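Local coordinates for protein Phikz039 (Pseudomonas phage phikz, PDB 3ZBQ) that belongs to the tubulin-like family as a phage-encoded member, known as PhuZ, and carries guanosine-5'-diphosphate in a pocket of its nucleotide-binding domain, at residues Asp29-Asp34 with His90-Gly95; Val190-Gln195 with Met276-Asn281; Gln223-Phe228 with Gln234-Pro239. One frame throughout, in Å; residues are numbered along the deposited sequence.

Contact 1 of 3, residues Asp29-Asp34 with His90-Gly95; sequences DVCYID and HHFPAG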
loop_
_atom_site.group_PDB
_atom_site.type_symbol
_atom_site.label_atom_id
_atom_site.label_comp_id
_atom_site.label_asym_id
_atom_site.label_seq_id
_atom_site.Cartn_x
_atom_site.Cartn_y
_atom_site.Cartn_z
ATOM N N ASP A 29 6.750 -16.215 4.965
ATOM C CA ASP A 29 5.614 -15.821 5.799
ATOM C C ASP A 29 4.731 -14.792 5.121
ATOM O O ASP A 29 4.626 -13.646 5.562
ATOM C CB ASP A 29 6.111 -15.296 7.147
ATOM C CG ASP A 29 6.899 -16.341 7.912
ATOM O OD1 ASP A 29 6.460 -17.508 7.926
ATOM O OD2 ASP A 29 7.954 -16.001 8.482
ATOM N N VAL A 30 4.083 -15.216 4.044
ATOM C CA VAL A 30 3.213 -14.340 3.293
ATOM C C VAL A 30 1.795 -14.903 3.305
ATOM O O VAL A 30 1.581 -16.110 3.499
ATOM C CB VAL A 30 3.678 -14.195 1.821
ATOM C CG1 VAL A 30 5.124 -13.730 1.737
ATOM C CG2 VAL A 30 3.509 -15.506 1.078
ATOM N N CYS A 31 0.822 -14.027 3.096
ATOM C CA CYS A 31 -0.562 -14.460 3.037
ATOM C C CYS A 31 -1.337 -13.574 2.089
ATOM O O CYS A 31 -0.883 -12.472 1.734
ATOM C CB CYS A 31 -1.201 -14.499 4.429
ATOM S SG CYS A 31 -1.348 -12.900 5.256
ATOM N N TYR A 32 -2.501 -14.067 1.672
ATOM C CA TYR A 32 -3.273 -13.445 0.607
ATOM C C TYR A 32 -4.730 -13.299 1.009
ATOM O O TYR A 32 -5.344 -14.249 1.496
ATOM C CB TYR A 32 -3.244 -14.320 -0.636
ATOM C CG TYR A 32 -1.898 -14.502 -1.287
ATOM C CD1 TYR A 32 -1.020 -15.493 -0.854
ATOM C CD2 TYR A 32 -1.529 -13.722 -2.373
ATOM C CE1 TYR A 32 0.205 -15.683 -1.478
ATOM C CE2 TYR A 32 -0.301 -13.899 -2.995
ATOM C CZ TYR A 32 0.553 -14.880 -2.543
ATOM O OH TYR A 32 1.761 -15.061 -3.169
ATOM N N ILE A 33 -5.283 -12.110 0.796
ATOM C CA ILE A 33 -6.674 -11.838 1.132
ATOM C C ILE A 33 -7.340 -11.121 -0.035
ATOM O O ILE A 33 -6.850 -10.098 -0.510
ATOM C CB ILE A 33 -6.811 -10.959 2.403
ATOM C CG1 ILE A 33 -5.928 -11.477 3.545
ATOM C CG2 ILE A 33 -8.267 -10.891 2.857
ATOM C CD1 ILE A 33 -4.544 -10.898 3.536
ATOM N N ASP A 34 -8.462 -11.656 -0.497
ATOM C CA ASP A 34 -9.161 -11.061 -1.634
ATOM C C ASP A 34 -10.646 -11.364 -1.544
ATOM O O ASP A 34 -11.101 -12.063 -0.631
ATOM C CB ASP A 34 -8.601 -11.618 -2.943
ATOM C CG ASP A 34 -8.833 -10.696 -4.132
ATOM O OD1 ASP A 34 -9.637 -9.737 -4.025
ATOM O OD2 ASP A 34 -8.197 -10.939 -5.182
ATOM N N HIS A 90 -6.666 -12.553 13.097
ATOM C CA HIS A 90 -6.459 -13.649 14.034
ATOM C C HIS A 90 -5.862 -14.840 13.295
ATOM O O HIS A 90 -4.969 -15.519 13.793
ATOM C CB HIS A 90 -7.784 -14.042 14.683
ATOM C CG HIS A 90 -7.683 -15.224 15.597
ATOM N ND1 HIS A 90 -7.498 -15.097 16.956
ATOM C CD2 HIS A 90 -7.741 -16.552 15.346
ATOM C CE1 HIS A 90 -7.453 -16.301 17.505
ATOM N NE2 HIS A 90 -7.597 -17.198 16.550
ATOM N N HIS A 91 -6.368 -15.082 12.092
ATOM C CA HIS A 91 -5.924 -16.189 11.252
ATOM C C HIS A 91 -4.470 -16.046 10.784
ATOM O O HIS A 91 -3.733 -17.033 10.725
ATOM C CB HIS A 91 -6.837 -16.288 10.033
ATOM C CG HIS A 91 -6.688 -17.563 9.256
ATOM N ND1 HIS A 91 -5.483 -17.985 8.732
ATOM C CD2 HIS A 91 -7.603 -18.486 8.878
ATOM C CE1 HIS A 91 -5.661 -19.123 8.082
ATOM N NE2 HIS A 91 -6.940 -19.449 8.156
ATOM N N PHE A 92 -4.081 -14.827 10.417
ATOM C CA PHE A 92 -2.725 -14.543 9.952
ATOM C C PHE A 92 -2.116 -13.527 10.904
ATOM O O PHE A 92 -2.096 -12.329 10.618
ATOM C CB PHE A 92 -2.752 -13.974 8.521
ATOM C CG PHE A 92 -3.219 -14.960 7.477
ATOM C CD1 PHE A 92 -2.642 -16.226 7.394
ATOM C CD2 PHE A 92 -4.224 -14.627 6.581
ATOM C CE1 PHE A 92 -3.064 -17.142 6.435
ATOM C CE2 PHE A 92 -4.651 -15.539 5.614
ATOM C CZ PHE A 92 -4.075 -16.805 5.553
ATOM N N PRO A 93 -1.630 -13.999 12.058
ATOM C CA PRO A 93 -1.231 -13.045 13.100
ATOM C C PRO A 93 -0.060 -12.160 12.677
ATOM O O PRO A 93 0.768 -12.556 11.841
ATOM C CB PRO A 93 -0.852 -13.945 14.286
ATOM C CG PRO A 93 -0.612 -15.295 13.706
ATOM C CD PRO A 93 -1.508 -15.400 12.505
ATOM N N ALA A 94 -0.026 -10.952 13.233
ATOM C CA ALA A 94 1.024 -9.977 12.945
ATOM C C ALA A 94 2.414 -10.527 13.205
ATOM O O ALA A 94 2.621 -11.305 14.141
ATOM C CB ALA A 94 0.820 -8.715 13.780
ATOM N N GLY A 95 3.371 -10.102 12.384
ATOM C CA GLY A 95 4.771 -10.382 12.648
ATOM C C GLY A 95 5.414 -9.265 13.458
ATOM O O GLY A 95 4.757 -8.262 13.768
#
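A Cys sulfur-aromatic contact between Cys31 and Phe92 lies in the parallel part of the central sheet, within the nucleotide-binding domain of this tubulin-like fold. It fastens strand 30-34 to the turn that follows helix 85-91, where Phe92 is the first residue to leave helical geometry. Almost everything passes through one pair of side chains. Cys31 CB sits nearly on the ring normal, only 4° off it and 3.5 Å from the centroid of the Phe92 ring, a CH-pi approach over the centre of one face. The sulfur is displaced toward the root of the ring: Cys31 SG is 3.6 Å from Phe92 CG and views the ring obliquely, 30° from the normal. With chi1 at 64°, SG is held between the backbone N and the carbonyl carbon of Cys31, which turns it back over the CG end of the phenyl group.

No hydrogen bond joins the two segments, and both residues are buried, so dispersion and the polarisable sulfur carry the pairing. Phe92 also packs on Ile50 of strand 49-51, which flanks strand 30-34 in the sheet, while Phe92 O accepts a hydrogen bond from Tyr10 OH. Tyr32, the next residue on the strand, directs its side chain away, to pack with Phe11, Phe17 and His41. The Phe92 ring is sandwiched: on the face opposite Cys31 CB, His91 ND1 stands 3.4 Å above the plane, offset toward the rim.

Contact 2 of 3, residues Val190-Gln195 with Met276-Asn281; sequences VILFNQ and MHFVIN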
loop_
_atom_site.group_PDB
_atom_site.type_symbol
_atom_site.label_atom_id
_atom_site.label_comp_id
_atom_site.label_asym_id
_atom_site.label_seq_id
_atom_site.Cartn_x
_atom_site.Cartn_y
_atom_site.Cartn_z
ATOM N N VAL A 190 12.396 -6.869 3.451
ATOM C CA VAL A 190 12.600 -8.166 4.095
ATOM C C VAL A 190 14.003 -8.260 4.714
ATOM O O VAL A 190 14.156 -8.726 5.848
ATOM C CB VAL A 190 12.347 -9.323 3.113
ATOM C CG1 VAL A 190 12.852 -10.625 3.691
ATOM C CG2 VAL A 190 10.854 -9.423 2.794
ATOM N N ILE A 191 15.023 -7.818 3.980
ATOM C CA ILE A 191 16.389 -7.754 4.529
ATOM C C ILE A 191 16.464 -6.832 5.753
ATOM O O ILE A 191 17.026 -7.208 6.806
ATOM C CB ILE A 191 17.410 -7.276 3.456
ATOM C CG1 ILE A 191 17.544 -8.306 2.329
ATOM C CG2 ILE A 191 18.782 -6.993 4.078
ATOM C CD1 ILE A 191 18.347 -7.813 1.139
ATOM N N LEU A 192 15.920 -5.621 5.628
ATOM C CA LEU A 192 15.938 -4.666 6.743
ATOM C C LEU A 192 15.371 -5.272 8.017
ATOM O O LEU A 192 15.915 -5.074 9.107
ATOM C CB LEU A 192 15.156 -3.390 6.402
ATOM C CG LEU A 192 15.097 -2.347 7.532
ATOM C CD1 LEU A 192 16.509 -1.857 7.889
ATOM C CD2 LEU A 192 14.184 -1.165 7.171
ATOM N N PHE A 193 14.302 -6.047 7.865
ATOM C CA PHE A 193 13.553 -6.575 9.004
ATOM C C PHE A 193 13.997 -7.974 9.453
ATOM O O PHE A 193 13.378 -8.562 10.343
ATOM C CB PHE A 193 12.059 -6.643 8.640
ATOM C CG PHE A 193 11.416 -5.307 8.353
ATOM C CD1 PHE A 193 11.876 -4.140 8.943
ATOM C CD2 PHE A 193 10.312 -5.234 7.498
ATOM C CE1 PHE A 193 11.266 -2.913 8.682
ATOM C CE2 PHE A 193 9.688 -4.007 7.237
ATOM C CZ PHE A 193 10.159 -2.851 7.825
ATOM N N ASN A 194 15.045 -8.523 8.847
ATOM C CA ASN A 194 15.340 -9.943 9.069
ATOM C C ASN A 194 16.014 -10.270 10.423
ATOM O O ASN A 194 16.247 -11.442 10.752
ATOM C CB ASN A 194 16.083 -10.566 7.875
ATOM C CG ASN A 194 17.561 -10.162 7.792
ATOM O OD1 ASN A 194 18.141 -9.625 8.738
ATOM N ND2 ASN A 194 18.178 -10.442 6.649
ATOM N N GLN A 195 16.313 -9.219 11.187
ATOM C CA GLN A 195 16.846 -9.339 12.549
ATOM C C GLN A 195 18.252 -9.952 12.623
ATOM O O GLN A 195 18.711 -10.337 13.712
ATOM C CB GLN A 195 15.856 -10.090 13.452
ATOM C CG GLN A 195 14.508 -9.385 13.610
ATOM C CD GLN A 195 13.527 -10.169 14.457
ATOM O OE1 GLN A 195 13.923 -11.021 15.259
ATOM N NE2 GLN A 195 12.234 -9.892 14.279
ATOM N N MET A 276 22.000 0.738 2.192
ATOM C CA MET A 276 20.592 0.946 1.858
ATOM C C MET A 276 19.980 1.851 2.911
ATOM O O MET A 276 20.302 1.732 4.093
ATOM C CB MET A 276 19.816 -0.374 1.837
ATOM C CG MET A 276 20.058 -1.259 0.635
ATOM S SD MET A 276 18.796 -2.552 0.535
ATOM C CE MET A 276 19.038 -3.411 2.082
ATOM N N HIS A 277 19.094 2.742 2.485
ATOM C CA HIS A 277 18.459 3.671 3.406
ATOM C C HIS A 277 16.957 3.623 3.262
ATOM O O HIS A 277 16.421 3.563 2.155
ATOM C CB HIS A 277 18.952 5.097 3.165
ATOM C CG HIS A 277 20.440 5.220 3.191
ATOM N ND1 HIS A 277 21.158 5.255 4.368
ATOM C CD2 HIS A 277 21.349 5.267 2.188
ATOM C CE1 HIS A 277 22.447 5.339 4.087
ATOM N NE2 HIS A 277 22.588 5.354 2.773
ATOM N N PHE A 278 16.276 3.654 4.396
ATOM C CA PHE A 278 14.833 3.572 4.393
ATOM C C PHE A 278 14.363 4.855 5.037
ATOM O O PHE A 278 14.387 4.989 6.256
ATOM C CB PHE A 278 14.401 2.320 5.150
ATOM C CG PHE A 278 14.919 1.048 4.528
ATOM C CD1 PHE A 278 16.220 0.613 4.776
ATOM C CD2 PHE A 278 14.117 0.304 3.666
ATOM C CE1 PHE A 278 16.713 -0.558 4.186
ATOM C CE2 PHE A 278 14.608 -0.866 3.069
ATOM C CZ PHE A 278 15.900 -1.292 3.330
ATOM N N VAL A 279 13.988 5.817 4.198
ATOM C CA VAL A 279 13.818 7.192 4.652
ATOM C C VAL A 279 12.355 7.561 4.704
ATOM O O VAL A 279 11.677 7.521 3.683
ATOM C CB VAL A 279 14.538 8.192 3.720
ATOM C CG1 VAL A 279 14.477 9.600 4.317
ATOM C CG2 VAL A 279 15.985 7.776 3.514
ATOM N N ILE A 280 11.879 7.927 5.891
ATOM C CA ILE A 280 10.491 8.344 6.072
ATOM C C ILE A 280 10.415 9.871 6.133
ATOM O O ILE A 280 11.104 10.499 6.929
ATOM C CB ILE A 280 9.883 7.745 7.366
ATOM C CG1 ILE A 280 9.846 6.215 7.287
ATOM C CG2 ILE A 280 8.475 8.265 7.608
ATOM C CD1 ILE A 280 9.400 5.539 8.583
ATOM N N ASN A 281 9.598 10.472 5.272
ATOM C CA ASN A 281 9.303 11.903 5.385
ATOM C C ASN A 281 7.801 12.156 5.262
ATOM O O ASN A 281 7.035 11.231 5.022
ATOM C CB ASN A 281 10.107 12.735 4.365
ATOM C CG ASN A 281 9.525 12.684 2.949
ATOM O OD1 ASN A 281 8.734 11.797 2.610
ATOM N ND2 ASN A 281 9.940 13.633 2.109
#
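The Phe278 ring offers one face to Leu192, whose CD2 methyl stands 3.5 Å above the plane and is offset toward the rim on the CG side. This is a CH-pi contact, 16° off the ring normal, with Leu192 CD2 3.5 Å from Phe278 CG. The rest of the leucine follows the same face outward: Leu192 CB comes within 3.8 Å of Phe278 CZ, and Leu192 CD1 lies 3.9 Å from Phe278 CE1. CD2 covers the ring itself, while CB and CD1 lie at about the same level past its CZ and CE1 rim. On the other side of the ring plane, out past the CE2 rim, lies Val226 of the neighbouring strand 222-227.

The two side chains meet from opposite directions. Leu192 CG is anti to its backbone N (chi1 179°), which extends the branch from the end of helix 175-192 toward strand 275-281. Beside this pair a looser one forms, in which Ile191 CG2 touches Met276 CE at 4.1 Å, the two side chains crossing at about a right angle. A bend at chi3 (-60°) turns CE of Met276 toward the helix, and this methyl makes the touch.

Helix 175-192, whose first turn overlaps the range of the guanosine-5'-diphosphate pocket, is consistent with the core helix of the tubulin/FtsZ fold, and here its last turn is seated on the sheet of the C-terminal domain. Leu192 also packs on Ile205 and Leu245, and Phe278 O is hydrogen-bonded by Trp208 NE1. No hydrogen bond crosses between the segments, so the helix end rests on the strand through apolar packing, chiefly dispersion, and the methyl-to-face contact probably adds little directionality.

Contact 3 of 3, residues Gln223-Phe228 with Gln234-Pro239; sequences QLHVCF and QAILDP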
loop_
_atom_site.group_PDB
_atom_site.type_symbol
_atom_site.label_atom_id
_atom_site.label_comp_id
_atom_site.label_asym_id
_atom_site.label_seq_id
_atom_site.Cartn_x
_atom_site.Cartn_y
_atom_site.Cartn_z
ATOM N N GLN A 223 5.596 9.138 4.032
ATOM C CA GLN A 223 6.051 8.375 2.877
ATOM C C GLN A 223 7.412 7.715 3.103
ATOM O O GLN A 223 8.342 8.336 3.632
ATOM C CB GLN A 223 6.078 9.273 1.635
ATOM C CG GLN A 223 6.395 8.544 0.352
ATOM C CD GLN A 223 5.957 9.323 -0.867
ATOM O OE1 GLN A 223 5.238 10.318 -0.751
ATOM N NE2 GLN A 223 6.392 8.886 -2.036
ATOM N N LEU A 224 7.517 6.446 2.714
ATOM C CA LEU A 224 8.760 5.695 2.843
ATOM C C LEU A 224 9.483 5.627 1.513
ATOM O O LEU A 224 8.917 5.183 0.504
ATOM C CB LEU A 224 8.492 4.272 3.339
ATOM C CG LEU A 224 9.677 3.321 3.212
ATOM C CD1 LEU A 224 10.775 3.743 4.206
ATOM C CD2 LEU A 224 9.220 1.907 3.495
ATOM N N HIS A 225 10.729 6.081 1.521
ATOM C CA HIS A 225 11.575 6.042 0.338
ATOM C C HIS A 225 12.705 5.038 0.538
ATOM O O HIS A 225 13.543 5.202 1.437
ATOM C CB HIS A 225 12.166 7.429 0.061
ATOM C CG HIS A 225 11.147 8.528 0.019
ATOM N ND1 HIS A 225 10.575 8.969 -1.160
ATOM C CD2 HIS A 225 10.602 9.277 1.006
ATOM C CE1 HIS A 225 9.720 9.941 -0.892
ATOM N NE2 HIS A 225 9.721 10.149 0.416
ATOM N N VAL A 226 12.734 4.000 -0.291
ATOM C CA VAL A 226 13.817 3.027 -0.244
ATOM C C VAL A 226 14.931 3.479 -1.180
ATOM O O VAL A 226 14.734 3.559 -2.392
ATOM C CB VAL A 226 13.339 1.612 -0.612
ATOM C CG1 VAL A 226 14.510 0.624 -0.561
ATOM C CG2 VAL A 226 12.236 1.160 0.336
ATOM N N CYS A 227 16.089 3.795 -0.604
ATOM C CA CYS A 227 17.193 4.393 -1.359
ATOM C C CYS A 227 18.386 3.450 -1.387
ATOM O O CYS A 227 18.768 2.906 -0.352
ATOM C CB CYS A 227 17.612 5.725 -0.722
ATOM S SG CYS A 227 16.247 6.897 -0.473
ATOM N N PHE A 228 18.992 3.274 -2.560
ATOM C CA PHE A 228 20.051 2.269 -2.709
ATOM C C PHE A 228 21.477 2.825 -2.726
ATOM O O PHE A 228 22.443 2.072 -2.902
ATOM C CB PHE A 228 19.777 1.375 -3.912
ATOM C CG PHE A 228 18.515 0.582 -3.778
ATOM C CD1 PHE A 228 18.487 -0.573 -3.006
ATOM C CD2 PHE A 228 17.342 1.011 -4.384
ATOM C CE1 PHE A 228 17.320 -1.298 -2.862
ATOM C CE2 PHE A 228 16.169 0.292 -4.240
ATOM C CZ PHE A 228 16.159 -0.869 -3.488
ATOM N N GLN A 234 19.984 11.318 0.341
ATOM C CA GLN A 234 20.259 12.743 0.523
ATOM C C GLN A 234 19.203 13.637 -0.126
ATOM O O GLN A 234 18.895 14.720 0.378
ATOM C CB GLN A 234 21.641 13.074 -0.051
ATOM C CG GLN A 234 22.241 14.373 0.442
ATOM C CD GLN A 234 23.608 14.627 -0.166
ATOM O OE1 GLN A 234 23.802 14.458 -1.373
ATOM N NE2 GLN A 234 24.565 15.021 0.667
ATOM N N ALA A 235 18.642 13.170 -1.238
ATOM C CA ALA A 235 17.681 13.954 -2.012
ATOM C C ALA A 235 16.303 14.045 -1.352
ATOM O O ALA A 235 15.471 14.863 -1.749
ATOM C CB ALA A 235 17.559 13.390 -3.421
ATOM N N ILE A 236 16.053 13.200 -0.356
ATOM C CA ILE A 236 14.755 13.228 0.318
ATOM C C ILE A 236 14.626 14.466 1.209
ATOM O O ILE A 236 15.434 14.677 2.129
ATOM C CB ILE A 236 14.496 11.944 1.132
ATOM C CG1 ILE A 236 14.711 10.704 0.264
ATOM C CG2 ILE A 236 13.090 11.976 1.752
ATOM C CD1 ILE A 236 13.819 10.629 -0.971
ATOM N N LEU A 237 13.606 15.275 0.924
ATOM C CA LEU A 237 13.356 16.530 1.635
ATOM C C LEU A 237 12.763 16.320 3.023
ATOM O O LEU A 237 11.871 15.485 3.203
ATOM C CB LEU A 237 12.395 17.414 0.838
ATOM C CG LEU A 237 12.815 17.843 -0.563
ATOM C CD1 LEU A 237 11.742 18.740 -1.189
ATOM C CD2 LEU A 237 14.161 18.545 -0.514
ATOM N N ASP A 238 13.248 17.106 3.985
ATOM C CA ASP A 238 12.739 17.089 5.357
ATOM C C ASP A 238 12.550 15.674 5.928
ATOM O O ASP A 238 11.445 15.320 6.354
ATOM C CB ASP A 238 11.428 17.881 5.456
ATOM C CG ASP A 238 11.602 19.355 5.105
ATOM O OD1 ASP A 238 12.755 19.810 4.952
ATOM O OD2 ASP A 238 10.579 20.059 4.985
ATOM N N PRO A 239 13.626 14.864 5.946
ATOM C CA PRO A 239 13.439 13.496 6.446
ATOM C C PRO A 239 13.078 13.475 7.932
ATOM O O PRO A 239 13.660 14.229 8.732
ATOM C CB PRO A 239 14.810 12.848 6.215
ATOM C CG PRO A 239 15.789 13.996 6.230
ATOM C CD PRO A 239 15.036 15.150 5.608
#
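The CH-pi interaction between Ile236 and His225 dominates. Ile236 CD1 lies over one face of the imidazole, 3.8 Å from its centroid and 23° off the normal, displaced toward the CG and ND1 side of the ring. Its shortest approach is 3.5 Å, from Ile236 CD1 to His225 CG. The second methyl lies on the same face, just beyond the CD2 rim, with Ile236 CG2 3.7 Å from His225 CD2. A chi2 of -59° turns CD1 of Ile236 back between CA and CG2, and both methyls lie on the side of the residue that meets the imidazole.

A fainter apolar contact runs alongside: Ile236 CG1 is 4.2 Å from Cys227 SG, two residues further along the strand. His225 and Cys227 both point from the same side of strand 222-227, and Ile236 sits against the pair of them.

These residues belong to a split beta-alpha-beta unit of the C-terminal domain. Strand 222-227 leads through the short helix 230-234 and the loop carrying Ile236 into strand 239-246, which runs parallel to it, with the antiparallel strand 275-281 inserted between the two. Ile236 packs over that inserted strand as well, against Val279 and Asn281.

Polar bonds reach the contact through Asn281, which stands outside both segments. Its OD1 is hydrogen-bonded to His225 NE2, a bond that would limit rotation of the imidazole and keep one face turned to the isoleucine. Asn281 ND2, in turn, binds Leu237 O, the carbonyl of the residue after Ile236.

From the N terminus, contact 1 comes first: it closes a 55-residue excursion between strand 30-34 and the end of helix 85-91, and is complete before the others begin. Contact 2 then opens at the end of helix 175-192 and closes only at strand 275-281, and the much shorter loop of contact 3, from strand 222-227 to the loop before strand 239-246, falls wholly within that span. Contacts 2 and 3 touch, since strands 275-281 and 222-227 are neighbours, with Asn281 O 2.7 Å from Gln223 N. Contact 1, its centre about 21 Å from that of contact 2, shares their mixed sheet but lies toward its nucleotide-binding end.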